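Local coordinates for protein beta-glucoside phosphorylase BglX (Unidentified, PDB 5VQE) that probably cleaves beta-glucosides by phosphorolysis as a family 3 glycoside hydrolase, holding the sugar in a TIM-barrel-type N-terminal domain, at residues S112-A117 / N161-G166; T144-I149 / A176-C180; I149-M153 / H194-V200; S240-R244 / I261-S265. All coordinates share one frame; numbering follows the deposited sequence.

All four contacts are buried and lie in the family 3 N-terminal domain. Interactions 1, 2 and 3 interlock along the chain: 2 and 3 share Ile-149, while Thr-164 of interaction 1 packs on Asp-152 of interaction 3. Interaction 2, a loop against helix 169-184, is the most apolar and touches the sugar through Tyr-145; interaction 3, built on a buried carboxylate, bonds it through His-194, and interaction 1, mixing backbone bonding with proline and tyrosine packing, through Arg-163. Interaction 4 lies on the next strand of the sheet, 237-244 beside 191-195, and relies mostly on backbone bonds. Of the residues that touch, the partly exposed ones are Arg-163, Met-153, Val-200, Arg-244 and Met-262.

Interaction 1 (S112-A117 / N161-G166); sequences SPMGVA and NVRTYG
Pro-113 wedges into the curve of 161-166, and its ring carbons mark the tight part of this contact. Pro-113 CD lies 3.3 Å from Val-162 O, and its CG reaches Arg-163 O at the same separation. Next along the proline ring, Pro-113 CB makes an off-centre CH-pi contact with Tyr-165, 4.1 Å from the ring centroid and 30° off its normal. Ala-117 CB meets the same tyrosine at its edge and sits 3.4 Å from Tyr-165 O. The element being packed is the first turn of helix 113-119, N-capped by Ser-112, whose OG accepts from Gly-115 N and has its strongest polar partner in Tyr-530 O. The helix start spends one N-H across the contact, from Met-114 N to Val-162 O (3.1 Å, 153° at the hydrogen). With CG anti to the backbone N (chi1 -176°) and a bend at chi3, Met-114 brings CE to 3.3 Å from Asn-161 O. That carbonyl accepts hydrogen bonds from Thr-164 N and OG1, and Thr-164 closes an ST turn by accepting from Gly-166 N. On the less buried side the Arg-163 side chain points away from the helix, salt-bridges Glu-94 and donates through NH2 to O3 of the bound 2-fluoroglucose.

Interaction 2 (T144-I149 / A176-C180); sequences TYEPII and AKAYC. With G2F (2-deoxy-2-fluoro-alpha-D-glucopyranose), chain B.
Tyr-179 projects from helix 169-184 across the 144-149 loop, its ring leaving the backbone with CG opposite N (chi1 177°), and three loop residues meet it in different ways. Thr-144 comes from the opposing direction: its methyl CG2 lies at the ring edge, near the ring plane, and its OG1 donates to Tyr-179 OH over a long 3.3 Å. Glu-146 slants across the phenol end, with CB 3.6 Å from Tyr-179 CZ. Its chain then bends at chi2 (-77°), which turns the carboxylate away, at 68° to the ring plane, toward a salt bridge between OE2 and Lys-193. Pro-147, preceded by a cis peptide bond, sits obliquely to the ring, its CB 3.8 Å from Tyr-179 CD1. The other corners of the proline ring touch neighbouring helical residues: Pro-147 CD lies 3.7 Å from Cys-180 SG, and its CG is 3.9 Å from Ala-176 CB. Beyond it, Ile-149 CG2 presses on Ala-176 CB at 3.5 Å, closer than usual for two carbons. Tyr-145, centre of an inverse gamma turn, faces the other way, with its CB 3.7 Å from O4 of the bound 2-fluoroglucose. Carbon and sulfur contacts thus hold the loop to the helix on one side while the other lines the sugar pocket; the buried phenol oxygen is satisfied by Leu-93 O as well as by the threonine.

Interaction 3 (I149-M153 / H194-V200); sequences IDIDM and HFPGDGV. With G2F (2-deoxy-2-fluoro-alpha-D-glucopyranose), chain B.
His-194, of the Lys-His-Phe motif characteristic of glycoside hydrolase family 3, meets the buried carboxylate of Asp-150 at the back of the sugar pocket. His-194 ND1 donates to the syn lone pair of Asp-150 OD2 (2.7 Å, 170° at the hydrogen), and the two planes are only 21° apart. At the opposite edge, His-194 NE2 is hydrogen-bonded to O3 of the 2-fluoroglucose at 2.8 Å, so Asp-150 is a second-shell residue that fixes the rotation of a sugar-binding ring. Asp-150 OD1 takes two backbone donors from opposite faces of the carboxylate plane: His-194 N at 2.9 Å and Asp-198 N at 3.0 Å. The three bonds grip the turn 194-198 by both ends. Farther on, Gly-199 CA approaches Ile-151 O at 3.1 Å in a nearly straight CA-H...O contact (160° at the hydrogen), accompanied by a weak bond from Ile-151 N to Asp-198 O. Toward the partly exposed end, the Met-153 and Val-200 side chains lie side by side, Met-153 SD 4.0 Å from Val-200 CG2. Helices 169-184 and 216-232 cover this junction through Ile-151, which packs on Ile-172 and Tyr-223, while strand 237-244 borders it through Ala-241, against His-194, and Ile-243, against Asp-198.

Interaction 4 (S240-R244 / I261-S265); sequences SAHIR and IMPGS
His-242 and Ser-265 meet beside the sugar pocket, where strand 237-244 of the TIM-barrel-type domain is interrupted by an inverse gamma turn centred on His-242. His-242 ND1 and Ser-265 OG share a 2.7 Å hydrogen bond, with the hydroxyl in the plane of the ring. At the far edge NE2 bonds to Ala-289 O, and the backbone N of His-242 is held by Gln-205 OE1; both partners belong to the pocket, so the turn is tied to its wall. The bonds at ND1 and NE2 hold the ring from two sides and restrict its rotation. Backbone bonds carry the rest of the contact. Ser-265 N donates to Ala-241 O at 3.0 Å, and Gly-264 N donates to Ile-243 O at 2.9 Å (161° at the hydrogen). Just before these donors, the ring of Pro-263 packs on the turn, its CB 3.5 Å from His-242 C. Arg-244, partly exposed, lies along 261-263, with CG 3.5 Å from Pro-263 N. A bend at chi3 (-76°) swings its guanidinium round, and NH2 bonds to Ser-209 O. Arg-244 NH1 donates over 3.1 Å to a water in the guanidinium plane, and that water lies at an unusually short 2.5 Å from Ile-261 O.

Interaction 1 (S112-A117 / N161-G166)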
# COMPACT_ATOMS: atom_id res chain seq x y z
N SER A 112 2.41 -9.26 1.72
CA SER A 112 2.24 -8.25 0.69
C SER A 112 1.07 -8.65 -0.20
O SER A 112 0.72 -9.83 -0.29
CB SER A 112 3.51 -8.10 -0.14
OG SER A 112 3.77 -9.29 -0.88
N PRO A 113 0.44 -7.68 -0.87
CA PRO A 113 -0.62 -8.05 -1.82
C PRO A 113 -0.15 -9.00 -2.91
O PRO A 113 -0.91 -9.88 -3.34
CB PRO A 113 -1.06 -6.69 -2.38
CG PRO A 113 -0.79 -5.74 -1.27
CD PRO A 113 0.47 -6.23 -0.62
N MET A 114 1.09 -8.84 -3.38
CA MET A 114 1.55 -9.71 -4.46
C MET A 114 1.71 -11.14 -3.97
O MET A 114 1.41 -12.08 -4.71
CB MET A 114 2.86 -9.19 -5.05
CG MET A 114 3.29 -10.02 -6.25
SD MET A 114 4.78 -9.43 -7.03
CE MET A 114 4.13 -8.00 -7.92
N GLY A 115 2.15 -11.32 -2.73
CA GLY A 115 2.19 -12.65 -2.16
C GLY A 115 0.81 -13.28 -2.12
O GLY A 115 0.63 -14.45 -2.47
N VAL A 116 -0.19 -12.52 -1.69
CA VAL A 116 -1.58 -12.96 -1.78
C VAL A 116 -1.93 -13.33 -3.22
O VAL A 116 -2.60 -14.34 -3.47
CB VAL A 116 -2.50 -11.86 -1.24
CG1 VAL A 116 -3.97 -12.15 -1.58
CG2 VAL A 116 -2.29 -11.71 0.26
N ALA A 117 -1.52 -12.50 -4.18
CA ALA A 117 -1.86 -12.77 -5.58
C ALA A 117 -1.22 -14.07 -6.06
O ALA A 117 -1.80 -14.78 -6.88
CB ALA A 117 -1.41 -11.61 -6.46
N ASN A 161 5.12 -2.74 -7.62
CA ASN A 161 5.88 -3.93 -7.21
C ASN A 161 5.00 -4.78 -6.29
O ASN A 161 3.83 -5.03 -6.63
CB ASN A 161 7.19 -3.46 -6.61
CG ASN A 161 8.25 -4.54 -6.59
OD1 ASN A 161 8.50 -5.18 -5.56
ND2 ASN A 161 8.87 -4.77 -7.74
N VAL A 162 5.48 -5.21 -5.13
CA VAL A 162 4.72 -6.12 -4.29
C VAL A 162 3.50 -5.48 -3.66
O VAL A 162 2.70 -6.19 -3.05
CB VAL A 162 5.59 -6.72 -3.16
CG1 VAL A 162 6.70 -7.58 -3.75
CG2 VAL A 162 6.15 -5.64 -2.25
N ARG A 163 3.32 -4.16 -3.77
CA ARG A 163 2.11 -3.53 -3.27
C ARG A 163 0.90 -3.83 -4.15
O ARG A 163 -0.23 -3.55 -3.73
CB ARG A 163 2.30 -2.02 -3.15
CG ARG A 163 3.36 -1.59 -2.13
CD ARG A 163 3.57 -0.09 -2.18
NE ARG A 163 2.52 0.66 -1.51
CZ ARG A 163 2.22 1.93 -1.77
NH1 ARG A 163 2.90 2.60 -2.70
NH2 ARG A 163 1.24 2.53 -1.12
N THR A 164 1.12 -4.37 -5.34
CA THR A 164 0.05 -4.70 -6.27
C THR A 164 -0.25 -6.20 -6.21
O THR A 164 0.50 -7.00 -5.66
CB THR A 164 0.42 -4.33 -7.71
OG1 THR A 164 1.35 -5.29 -8.24
CG2 THR A 164 1.03 -2.94 -7.80
N TYR A 165 -1.38 -6.56 -6.83
CA TYR A 165 -1.73 -7.95 -7.09
C TYR A 165 -1.14 -8.44 -8.41
O TYR A 165 -1.64 -9.41 -8.99
CB TYR A 165 -3.25 -8.12 -7.08
CG TYR A 165 -3.87 -7.82 -5.74
CD1 TYR A 165 -3.57 -8.58 -4.62
CD2 TYR A 165 -4.76 -6.76 -5.59
CE1 TYR A 165 -4.12 -8.30 -3.39
CE2 TYR A 165 -5.32 -6.47 -4.36
CZ TYR A 165 -5.00 -7.24 -3.26
OH TYR A 165 -5.55 -6.95 -2.04
N GLY A 166 -0.07 -7.80 -8.88
CA GLY A 166 0.63 -8.27 -10.05
C GLY A 166 0.25 -7.50 -11.30
O GLY A 166 -0.16 -6.34 -11.23

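Interaction 2 (T144-I149 / A176-C180)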
# COMPACT_ATOMS: atom_id res chain seq x y z
N THR A 144 -9.73 2.29 5.49
CA THR A 144 -8.44 1.80 5.04
C THR A 144 -8.17 2.36 3.65
O THR A 144 -9.05 2.32 2.78
CB THR A 144 -8.35 0.27 5.03
OG1 THR A 144 -7.02 -0.11 4.69
CG2 THR A 144 -9.31 -0.36 4.04
N TYR A 145 -6.98 2.92 3.47
CA TYR A 145 -6.58 3.48 2.19
C TYR A 145 -6.13 2.36 1.26
O TYR A 145 -5.00 2.36 0.76
CB TYR A 145 -5.44 4.49 2.38
CG TYR A 145 -5.82 5.84 2.95
CD1 TYR A 145 -7.07 6.41 2.73
CD2 TYR A 145 -4.88 6.58 3.68
CE1 TYR A 145 -7.38 7.66 3.23
CE2 TYR A 145 -5.19 7.83 4.17
CZ TYR A 145 -6.43 8.37 3.95
OH TYR A 145 -6.71 9.62 4.45
N GLU A 146 -6.99 1.37 1.06
CA GLU A 146 -6.69 0.19 0.26
C GLU A 146 -8.01 -0.34 -0.29
O GLU A 146 -9.07 -0.07 0.29
CB GLU A 146 -6.00 -0.89 1.09
CG GLU A 146 -4.97 -0.42 2.11
CD GLU A 146 -3.63 -0.03 1.51
OE1 GLU A 146 -3.31 -0.45 0.38
OE2 GLU A 146 -2.88 0.70 2.20
N PRO A 147 -7.99 -1.14 -1.36
CA PRO A 147 -6.87 -1.80 -2.03
C PRO A 147 -6.22 -1.04 -3.18
O PRO A 147 -6.82 -0.19 -3.85
CB PRO A 147 -7.51 -3.07 -2.58
CG PRO A 147 -8.87 -2.59 -2.98
CD PRO A 147 -9.28 -1.59 -1.92
N ILE A 148 -4.96 -1.39 -3.39
CA ILE A 148 -4.19 -0.90 -4.52
C ILE A 148 -4.59 -1.69 -5.76
O ILE A 148 -4.44 -2.92 -5.79
CB ILE A 148 -2.69 -1.03 -4.24
CG1 ILE A 148 -2.30 -0.04 -3.14
CG2 ILE A 148 -1.85 -0.78 -5.51
CD1 ILE A 148 -0.93 -0.26 -2.57
N ILE A 149 -5.09 -0.99 -6.77
CA ILE A 149 -5.49 -1.63 -8.02
C ILE A 149 -4.63 -1.08 -9.15
O ILE A 149 -5.05 -1.08 -10.31
CB ILE A 149 -6.99 -1.45 -8.29
CG1 ILE A 149 -7.39 0.03 -8.29
CG2 ILE A 149 -7.79 -2.25 -7.28
CD1 ILE A 149 -8.82 0.27 -8.77
N ALA A 176 -8.88 -7.56 -5.51
CA ALA A 176 -9.30 -6.31 -4.89
C ALA A 176 -10.75 -6.38 -4.43
O ALA A 176 -11.10 -5.86 -3.36
CB ALA A 176 -9.11 -5.15 -5.87
N LYS A 177 -11.63 -7.01 -5.21
CA LYS A 177 -13.01 -7.17 -4.77
C LYS A 177 -13.09 -8.00 -3.50
O LYS A 177 -13.89 -7.70 -2.60
CB LYS A 177 -13.85 -7.83 -5.86
CG LYS A 177 -14.20 -6.96 -7.05
CD LYS A 177 -15.14 -7.76 -7.96
CE LYS A 177 -15.55 -7.03 -9.21
NZ LYS A 177 -16.39 -7.92 -10.08
N ALA A 178 -12.27 -9.05 -3.42
CA ALA A 178 -12.23 -9.90 -2.23
C ALA A 178 -11.68 -9.15 -1.03
O ALA A 178 -12.20 -9.29 0.09
CB ALA A 178 -11.40 -11.14 -2.51
N TYR A 179 -10.60 -8.38 -1.21
CA TYR A 179 -10.10 -7.55 -0.12
C TYR A 179 -11.22 -6.67 0.41
O TYR A 179 -11.44 -6.57 1.63
CB TYR A 179 -8.92 -6.70 -0.60
CG TYR A 179 -8.37 -5.74 0.45
CD1 TYR A 179 -8.97 -4.51 0.67
CD2 TYR A 179 -7.25 -6.07 1.22
CE1 TYR A 179 -8.48 -3.62 1.63
CE2 TYR A 179 -6.76 -5.18 2.19
CZ TYR A 179 -7.38 -3.96 2.38
OH TYR A 179 -6.92 -3.07 3.32
N CYS A 180 -11.97 -6.03 -0.49
CA CYS A 180 -13.06 -5.17 -0.06
C CYS A 180 -14.14 -5.96 0.67
O CYS A 180 -14.73 -5.47 1.63
CB CYS A 180 -13.66 -4.44 -1.26
SG CYS A 180 -12.56 -3.20 -2.01
C1 G2F B . -0.02 8.83 -0.79
C2 G2F B . 0.29 7.36 -1.22
C3 G2F B . -0.92 6.47 -0.81
C4 G2F B . -1.19 6.66 0.71
C5 G2F B . -1.44 8.18 0.98
C6 G2F B . -1.65 8.45 2.53
O3 G2F B . -0.55 5.13 -0.98
O4 G2F B . -2.38 5.99 1.01
O5 G2F B . -0.29 8.90 0.59
O6 G2F B . -0.57 7.89 3.22
F2 G2F B . 0.46 7.29 -2.56

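Interaction 3 (I149-M153 / H194-V200)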
# COMPACT_ATOMS: atom_id res chain seq x y z
N ILE A 149 -5.09 -0.99 -6.77
CA ILE A 149 -5.49 -1.63 -8.02
C ILE A 149 -4.63 -1.08 -9.15
O ILE A 149 -5.05 -1.08 -10.31
CB ILE A 149 -6.99 -1.45 -8.29
CG1 ILE A 149 -7.39 0.03 -8.29
CG2 ILE A 149 -7.79 -2.25 -7.28
CD1 ILE A 149 -8.82 0.27 -8.77
N ASP A 150 -3.42 -0.63 -8.82
CA ASP A 150 -2.41 -0.40 -9.84
C ASP A 150 -2.04 -1.71 -10.50
O ASP A 150 -2.14 -2.79 -9.91
CB ASP A 150 -1.16 0.23 -9.24
CG ASP A 150 -1.43 1.56 -8.57
OD1 ASP A 150 -2.29 2.31 -9.07
OD2 ASP A 150 -0.75 1.85 -7.56
N ILE A 151 -1.58 -1.61 -11.75
CA ILE A 151 -1.12 -2.76 -12.53
C ILE A 151 0.40 -2.70 -12.55
O ILE A 151 0.98 -1.67 -12.91
CB ILE A 151 -1.68 -2.73 -13.96
CG1 ILE A 151 -3.21 -2.69 -13.95
CG2 ILE A 151 -1.19 -3.93 -14.75
CD1 ILE A 151 -3.82 -2.37 -15.31
N ASP A 152 1.06 -3.80 -12.17
CA ASP A 152 2.52 -3.85 -12.14
C ASP A 152 3.07 -4.14 -13.53
O ASP A 152 3.77 -5.13 -13.77
CB ASP A 152 2.99 -4.88 -11.12
CG ASP A 152 4.45 -4.70 -10.71
OD1 ASP A 152 4.96 -3.57 -10.81
OD2 ASP A 152 5.07 -5.69 -10.26
N MET A 153 2.75 -3.25 -14.47
CA MET A 153 3.25 -3.39 -15.84
C MET A 153 4.76 -3.23 -15.89
O MET A 153 5.46 -4.09 -16.44
CB MET A 153 2.60 -2.35 -16.76
CG MET A 153 1.17 -2.57 -17.12
SD MET A 153 0.68 -1.47 -18.47
CE MET A 153 -1.06 -1.89 -18.59
N HIS A 194 -4.00 3.68 -7.10
CA HIS A 194 -3.84 5.14 -7.13
C HIS A 194 -4.31 5.69 -8.49
O HIS A 194 -3.69 5.44 -9.51
CB HIS A 194 -2.36 5.51 -6.94
CG HIS A 194 -1.75 4.96 -5.68
ND1 HIS A 194 -1.16 3.72 -5.62
CD2 HIS A 194 -1.61 5.50 -4.45
CE1 HIS A 194 -0.69 3.51 -4.40
NE2 HIS A 194 -0.95 4.57 -3.67
N PHE A 195 -5.40 6.42 -8.49
CA PHE A 195 -6.01 6.85 -9.75
C PHE A 195 -5.23 8.03 -10.32
O PHE A 195 -4.85 8.94 -9.58
CB PHE A 195 -7.46 7.22 -9.50
CG PHE A 195 -8.15 7.86 -10.68
CD1 PHE A 195 -8.21 9.24 -10.79
CD2 PHE A 195 -8.78 7.08 -11.65
CE1 PHE A 195 -8.85 9.83 -11.86
CE2 PHE A 195 -9.41 7.68 -12.73
CZ PHE A 195 -9.45 9.05 -12.83
N PRO A 196 -4.99 8.07 -11.65
CA PRO A 196 -5.48 7.24 -12.75
C PRO A 196 -4.70 5.97 -13.05
O PRO A 196 -4.99 5.32 -14.06
CB PRO A 196 -5.39 8.20 -13.94
CG PRO A 196 -4.19 8.99 -13.66
CD PRO A 196 -4.28 9.25 -12.16
N GLY A 197 -3.72 5.62 -12.21
CA GLY A 197 -3.11 4.31 -12.30
C GLY A 197 -1.60 4.31 -12.33
O GLY A 197 -0.99 4.70 -13.33
N ASP A 198 -0.98 3.83 -11.26
CA ASP A 198 0.46 3.66 -11.30
C ASP A 198 0.81 2.34 -11.98
O ASP A 198 -0.04 1.46 -12.18
CB ASP A 198 1.05 3.71 -9.89
CG ASP A 198 2.43 4.36 -9.88
OD1 ASP A 198 3.11 4.33 -10.93
OD2 ASP A 198 2.82 4.93 -8.83
N GLY A 199 2.08 2.21 -12.35
CA GLY A 199 2.61 0.98 -12.89
C GLY A 199 3.03 1.03 -14.35
O GLY A 199 3.62 0.06 -14.83
N VAL A 200 2.72 2.10 -15.08
CA VAL A 200 3.18 2.26 -16.46
C VAL A 200 4.56 2.91 -16.50
O VAL A 200 5.48 2.39 -17.13
CB VAL A 200 2.14 3.07 -17.27
CG1 VAL A 200 2.61 3.29 -18.69
CG2 VAL A 200 0.79 2.36 -17.27
C1 G2F B . -0.02 8.83 -0.79
C2 G2F B . 0.29 7.36 -1.22
C3 G2F B . -0.92 6.47 -0.81
C4 G2F B . -1.19 6.66 0.71
C5 G2F B . -1.44 8.18 0.98
C6 G2F B . -1.65 8.45 2.53
O3 G2F B . -0.55 5.13 -0.98
O4 G2F B . -2.38 5.99 1.01
O5 G2F B . -0.29 8.90 0.59
O6 G2F B . -0.57 7.89 3.22
F2 G2F B . 0.46 7.29 -2.56

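Interaction 4 (S240-R244 / I261-S265)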
# COMPACT_ATOMS: atom_id res chain seq x y z
N SER A 240 -7.20 9.93 -5.60
CA SER A 240 -6.66 10.53 -6.82
C SER A 240 -5.23 10.98 -6.56
O SER A 240 -4.99 11.84 -5.71
CB SER A 240 -7.54 11.70 -7.26
OG SER A 240 -7.12 12.21 -8.52
N ALA A 241 -4.29 10.40 -7.29
CA ALA A 241 -2.88 10.54 -6.97
C ALA A 241 -2.21 11.50 -7.94
O ALA A 241 -2.84 12.07 -8.83
CB ALA A 241 -2.20 9.17 -6.97
N HIS A 242 -0.90 11.66 -7.77
CA HIS A 242 -0.16 12.71 -8.47
C HIS A 242 0.45 12.17 -9.75
O HIS A 242 1.64 12.33 -10.03
CB HIS A 242 0.88 13.29 -7.53
CG HIS A 242 0.36 13.52 -6.15
ND1 HIS A 242 -0.82 14.19 -5.90
CD2 HIS A 242 0.85 13.14 -4.94
CE1 HIS A 242 -1.03 14.22 -4.59
NE2 HIS A 242 -0.04 13.59 -3.99
N ILE A 243 -0.40 11.51 -10.52
CA ILE A 243 -0.04 10.81 -11.74
C ILE A 243 -0.83 11.43 -12.88
O ILE A 243 -2.04 11.63 -12.76
CB ILE A 243 -0.34 9.30 -11.64
CG1 ILE A 243 0.42 8.66 -10.46
CG2 ILE A 243 -0.01 8.60 -12.94
CD1 ILE A 243 -0.06 7.28 -10.09
N ARG A 244 -0.15 11.73 -13.98
CA ARG A 244 -0.81 12.25 -15.17
C ARG A 244 -1.20 11.12 -16.12
O ARG A 244 -0.55 10.07 -16.15
CB ARG A 244 0.09 13.24 -15.91
CG ARG A 244 0.15 14.60 -15.25
CD ARG A 244 1.25 15.47 -15.83
NE ARG A 244 2.56 15.07 -15.35
CZ ARG A 244 3.70 15.61 -15.76
NH1 ARG A 244 3.69 16.58 -16.66
NH2 ARG A 244 4.85 15.19 -15.26
N ILE A 261 -1.97 20.15 -18.58
CA ILE A 261 -2.30 18.79 -18.17
C ILE A 261 -1.83 18.58 -16.74
O ILE A 261 -0.64 18.69 -16.44
CB ILE A 261 -1.69 17.76 -19.13
CG1 ILE A 261 -2.30 17.94 -20.53
CG2 ILE A 261 -1.95 16.33 -18.62
CD1 ILE A 261 -1.78 16.99 -21.59
N MET A 262 -2.76 18.26 -15.86
CA MET A 262 -2.50 18.13 -14.44
C MET A 262 -2.55 16.67 -14.01
O MET A 262 -3.21 15.84 -14.65
CB MET A 262 -3.54 18.93 -13.63
CG MET A 262 -3.36 20.44 -13.66
SD MET A 262 -1.75 20.96 -13.05
CE MET A 262 -1.21 21.93 -14.44
N PRO A 263 -1.88 16.32 -12.92
CA PRO A 263 -2.06 14.99 -12.35
C PRO A 263 -3.47 14.80 -11.82
O PRO A 263 -4.22 15.76 -11.62
CB PRO A 263 -1.03 14.95 -11.22
CG PRO A 263 -0.87 16.40 -10.82
CD PRO A 263 -0.98 17.16 -12.10
N GLY A 264 -3.84 13.54 -11.62
CA GLY A 264 -5.15 13.17 -11.13
C GLY A 264 -5.65 14.08 -10.02
O GLY A 264 -6.79 14.55 -10.06
N SER A 265 -4.80 14.33 -9.04
CA SER A 265 -5.20 15.07 -7.85
C SER A 265 -5.55 16.52 -8.14
O SER A 265 -6.09 17.18 -7.25
CB SER A 265 -4.08 15.00 -6.80
OG SER A 265 -2.83 15.41 -7.32
O HOH W 1 1.36 18.29 -17.81